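Glycerol Dehydrogenase (Unidentified, PDB 5XN8) catalyses the NAD-dependent oxidation of glycerol to dihydroxyacetone, and probably also acts on 1,2-propanediol and 2,3-butanediol. Local coordinates at residues Tyr207-Arg218 with Thr295-Val303. Residues are numbered along the deposited sequence; the frame is centred on the assembly and turned at random.
Sequences YDTLLAEGEKAR and TVLGFCEKV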
loop_
_atom_site.group_PDB
_atom_site.type_symbol
_atom_site.label_atom_id
_atom_site.label_comp_id
_atom_site.label_asym_id
_atom_site.label_seq_id
_atom_site.Cartn_x
_atom_site.Cartn_y
_atom_site.Cartn_z
ATOM N N TYR A 207 4.841 -23.696 -7.039
ATOM C CA TYR A 207 5.906 -22.703 -6.938
ATOM C C TYR A 207 5.849 -21.901 -5.642
ATOM O O TYR A 207 6.879 -21.740 -4.982
ATOM C CB TYR A 207 5.857 -21.766 -8.163
ATOM C CG TYR A 207 6.854 -20.626 -8.158
ATOM C CD1 TYR A 207 8.228 -20.869 -8.186
ATOM C CD2 TYR A 207 6.422 -19.308 -8.133
ATOM C CE1 TYR A 207 9.139 -19.829 -8.188
ATOM C CE2 TYR A 207 7.319 -18.257 -8.136
ATOM C CZ TYR A 207 8.683 -18.523 -8.152
ATOM O OH TYR A 207 9.595 -17.487 -8.136
ATOM N N ASP A 208 4.665 -21.406 -5.267
ATOM C CA ASP A 208 4.507 -20.635 -4.018
ATOM C C ASP A 208 4.763 -21.489 -2.781
ATOM O O ASP A 208 5.242 -20.988 -1.765
ATOM C CB ASP A 208 3.105 -20.004 -3.903
ATOM C CG ASP A 208 2.827 -18.959 -4.987
ATOM O OD1 ASP A 208 3.769 -18.274 -5.460
ATOM O OD2 ASP A 208 1.643 -18.820 -5.365
ATOM N N THR A 209 4.406 -22.765 -2.862
ATOM C CA THR A 209 4.650 -23.724 -1.781
ATOM C C THR A 209 6.149 -23.982 -1.591
ATOM O O THR A 209 6.618 -24.032 -0.462
ATOM C CB THR A 209 3.901 -25.052 -2.023
ATOM O OG1 THR A 209 2.504 -24.788 -2.149
ATOM C CG2 THR A 209 4.109 -26.027 -0.879
ATOM N N LEU A 210 6.898 -24.125 -2.678
ATOM C CA LEU A 210 8.366 -24.267 -2.573
ATOM C C LEU A 210 8.995 -23.084 -1.841
ATOM O O LEU A 210 9.796 -23.285 -0.932
ATOM C CB LEU A 210 9.027 -24.409 -3.935
ATOM C CG LEU A 210 8.802 -25.689 -4.716
ATOM C CD1 LEU A 210 9.412 -25.582 -6.102
ATOM C CD2 LEU A 210 9.371 -26.881 -3.983
ATOM N N LEU A 211 8.608 -21.867 -2.209
ATOM C CA LEU A 211 9.136 -20.657 -1.575
ATOM C C LEU A 211 8.722 -20.543 -0.107
ATOM O O LEU A 211 9.532 -20.179 0.747
ATOM C CB LEU A 211 8.707 -19.399 -2.338
ATOM C CG LEU A 211 9.104 -19.303 -3.824
ATOM C CD1 LEU A 211 8.600 -17.971 -4.385
ATOM C CD2 LEU A 211 10.612 -19.494 -4.059
ATOM N N ALA A 212 7.472 -20.878 0.190
ATOM C CA ALA A 212 6.969 -20.812 1.553
ATOM C C ALA A 212 7.526 -21.919 2.455
ATOM O O ALA A 212 7.919 -21.654 3.586
ATOM C CB ALA A 212 5.447 -20.857 1.544
ATOM N N GLU A 213 7.543 -23.151 1.946
ATOM C CA GLU A 213 7.786 -24.351 2.756
ATOM C C GLU A 213 9.110 -25.072 2.497
ATOM O O GLU A 213 9.489 -25.934 3.280
ATOM C CB GLU A 213 6.652 -25.366 2.524
ATOM C CG GLU A 213 5.237 -24.812 2.680
ATOM C CD GLU A 213 4.885 -24.360 4.089
ATOM O OE1 GLU A 213 5.520 -24.832 5.045
ATOM O OE2 GLU A 213 3.945 -23.539 4.232
ATOM N N GLY A 214 9.796 -24.741 1.408
ATOM C CA GLY A 214 10.969 -25.489 0.957
ATOM C C GLY A 214 12.091 -25.634 1.956
ATOM O O GLY A 214 12.649 -26.715 2.116
ATOM N N GLU A 215 12.413 -24.545 2.638
ATOM C CA GLU A 215 13.496 -24.539 3.616
ATOM C C GLU A 215 13.116 -25.265 4.905
ATOM O O GLU A 215 13.902 -26.065 5.415
ATOM C CB GLU A 215 13.953 -23.101 3.884
ATOM C CG GLU A 215 15.202 -22.946 4.756
ATOM C CD GLU A 215 16.442 -23.663 4.226
ATOM O OE1 GLU A 215 16.491 -24.056 3.046
ATOM O OE2 GLU A 215 17.392 -23.840 5.009
ATOM N N LYS A 216 11.917 -25.013 5.428
ATOM C CA LYS A 216 11.435 -25.734 6.626
ATOM C C LYS A 216 11.378 -27.235 6.399
ATOM O O LYS A 216 11.640 -28.010 7.319
ATOM C CB LYS A 216 10.057 -25.244 7.063
ATOM C CG LYS A 216 10.048 -23.833 7.626
ATOM C CD LYS A 216 8.665 -23.420 8.098
ATOM C CE LYS A 216 7.713 -23.070 6.962
ATOM N NZ LYS A 216 6.337 -22.816 7.503
ATOM N N ALA A 217 11.019 -27.635 5.177
ATOM C CA ALA A 217 10.960 -29.042 4.792
ATOM C C ALA A 217 12.337 -29.696 4.706
ATOM O O ALA A 217 12.537 -30.804 5.223
ATOM C CB ALA A 217 10.242 -29.187 3.468
ATOM N N ARG A 218 13.280 -29.016 4.045
ATOM C CA ARG A 218 14.638 -29.531 3.875
ATOM C C ARG A 218 15.329 -29.857 5.194
ATOM O O ARG A 218 16.038 -30.851 5.291
ATOM C CB ARG A 218 15.507 -28.516 3.116
ATOM C CG ARG A 218 16.926 -28.985 2.851
ATOM C CD ARG A 218 17.746 -27.903 2.189
ATOM N NE ARG A 218 18.147 -26.873 3.143
ATOM C CZ ARG A 218 19.136 -26.989 4.028
ATOM N NH1 ARG A 218 19.874 -28.102 4.103
ATOM N NH2 ARG A 218 19.386 -25.971 4.855
ATOM N N THR A 295 14.845 -14.410 -6.774
ATOM C CA THR A 295 14.095 -15.317 -5.901
ATOM C C THR A 295 14.391 -16.794 -6.205
ATOM O O THR A 295 14.471 -17.608 -5.282
ATOM C CB THR A 295 12.560 -15.075 -5.900
ATOM O OG1 THR A 295 11.924 -16.337 -5.665
ATOM C CG2 THR A 295 11.997 -14.585 -7.167
ATOM N N VAL A 296 14.565 -17.126 -7.486
ATOM C CA VAL A 296 14.886 -18.488 -7.916
ATOM C C VAL A 296 16.344 -18.843 -7.603
ATOM O O VAL A 296 16.627 -19.938 -7.117
ATOM C CB VAL A 296 14.584 -18.693 -9.414
ATOM C CG1 VAL A 296 15.069 -20.056 -9.901
ATOM C CG2 VAL A 296 13.093 -18.559 -9.662
ATOM N N LEU A 297 17.264 -17.935 -7.908
ATOM C CA LEU A 297 18.660 -18.090 -7.512
ATOM C C LEU A 297 18.786 -18.271 -5.992
ATOM O O LEU A 297 19.483 -19.182 -5.518
ATOM C CB LEU A 297 19.476 -16.866 -7.932
ATOM C CG LEU A 297 19.870 -16.701 -9.393
ATOM C CD1 LEU A 297 20.469 -15.318 -9.583
ATOM C CD2 LEU A 297 20.834 -17.793 -9.882
ATOM N N GLY A 298 18.098 -17.404 -5.247
ATOM C CA GLY A 298 18.069 -17.457 -3.792
ATOM C C GLY A 298 17.523 -18.749 -3.245
ATOM O O GLY A 298 18.085 -19.308 -2.313
ATOM N N PHE A 299 16.443 -19.236 -3.845
ATOM C CA PHE A 299 15.867 -20.534 -3.483
ATOM C C PHE A 299 16.856 -21.664 -3.744
ATOM O O PHE A 299 17.137 -22.456 -2.834
ATOM C CB PHE A 299 14.565 -20.790 -4.247
ATOM C CG PHE A 299 13.989 -22.159 -4.021
ATOM C CD1 PHE A 299 13.229 -22.427 -2.888
ATOM C CD2 PHE A 299 14.201 -23.183 -4.942
ATOM C CE1 PHE A 299 12.720 -23.691 -2.652
ATOM C CE2 PHE A 299 13.681 -24.447 -4.723
ATOM C CZ PHE A 299 12.942 -24.700 -3.572
ATOM N N CYS A 300 17.369 -21.730 -4.975
ATOM C CA CYS A 300 18.329 -22.770 -5.377
ATOM C C CYS A 300 19.595 -22.824 -4.491
ATOM O O CYS A 300 19.970 -23.894 -4.027
ATOM C CB CYS A 300 18.731 -22.605 -6.858
ATOM S SG CYS A 300 17.519 -23.127 -8.085
ATOM N N GLU A 301 20.239 -21.685 -4.256
ATOM C CA GLU A 301 21.438 -21.625 -3.389
ATOM C C GLU A 301 21.162 -22.142 -1.985
ATOM O O GLU A 301 21.963 -22.885 -1.412
ATOM C CB GLU A 301 21.976 -20.195 -3.291
ATOM C CG GLU A 301 23.129 -19.997 -2.288
ATOM C CD GLU A 301 23.726 -18.607 -2.312
ATOM O OE1 GLU A 301 22.985 -17.651 -2.650
ATOM O OE2 GLU A 301 24.926 -18.442 -1.994
ATOM N N LYS A 302 20.023 -21.724 -1.449
ATOM C CA LYS A 302 19.612 -21.992 -0.074
ATOM C C LYS A 302 19.349 -23.466 0.150
ATOM O O LYS A 302 19.768 -24.009 1.167
ATOM C CB LYS A 302 18.364 -21.153 0.207
ATOM C CG LYS A 302 17.763 -21.133 1.589
ATOM C CD LYS A 302 16.786 -19.946 1.704
ATOM C CE LYS A 302 15.506 -20.109 0.872
ATOM N NZ LYS A 302 15.146 -18.878 0.111
ATOM N N VAL A 303 18.686 -24.124 -0.805
ATOM C CA VAL A 303 18.375 -25.553 -0.672
ATOM C C VAL A 303 19.507 -26.487 -1.152
ATOM O O VAL A 303 19.604 -27.627 -0.677
ATOM C CB VAL A 303 17.024 -25.946 -1.329
ATOM C CG1 VAL A 303 15.859 -25.125 -0.756
ATOM C CG2 VAL A 303 17.056 -25.896 -2.854
#
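In the all-helical C-terminal domain of this iron-containing alcohol dehydrogenase, the ring of F299 reaches from helix 290-303 to L210, L211 and G214 of helix 197-223. The short segments run nearly parallel, at 13°, with axes 10.4 Å apart. The F299 side chain leaves its helix with CG opposite the backbone N (chi1 175°), which points the ring at helix 197-223. There F299 CE1 lies 3.4 Å from L210 O. The ring tip also packs on the L210 side chain, F299 CZ to L210 CB 3.9 Å. G214 CA sits at the ring edge, near its plane, and with no side chain there the ring comes close to the backbone. V303 CG1, one turn on in the same helix as the ring, packs on one face, offset toward the rim, while L211 reaches F299 CD1 with CD2.

Toward the N-terminal end, the Y207 hydroxyl faces T295, OH to OG1 3.6 Å, too long to count as a bond, and L211 CD2 also packs on this OG1. L210 continues onto M169 and L173 of helix 162-185, the helix that carries the zinc ligand D171, so the pairing backs onto the metal-bearing part of the domain; the L210 side chain is about 12 Å from the zinc ion.

The other end is polar. R218 grips E215 side-on within its own helix, NH2 to OE2 at 2.9 Å and NE to OE1 in a longer but straight bond (179°); both donors come on the syn side, tilted out of the carboxylate plane. The bend at chi3 turns the guanidinium back to E215, while R218 CD packs 3.4 Å from V303 O. E215 OE1 also meets the aliphatic K302 CG, and E215 OE2 accepts a further hydrogen bond from Q361 NE2 of the second subunit, which fastens helix 197-223 to that subunit.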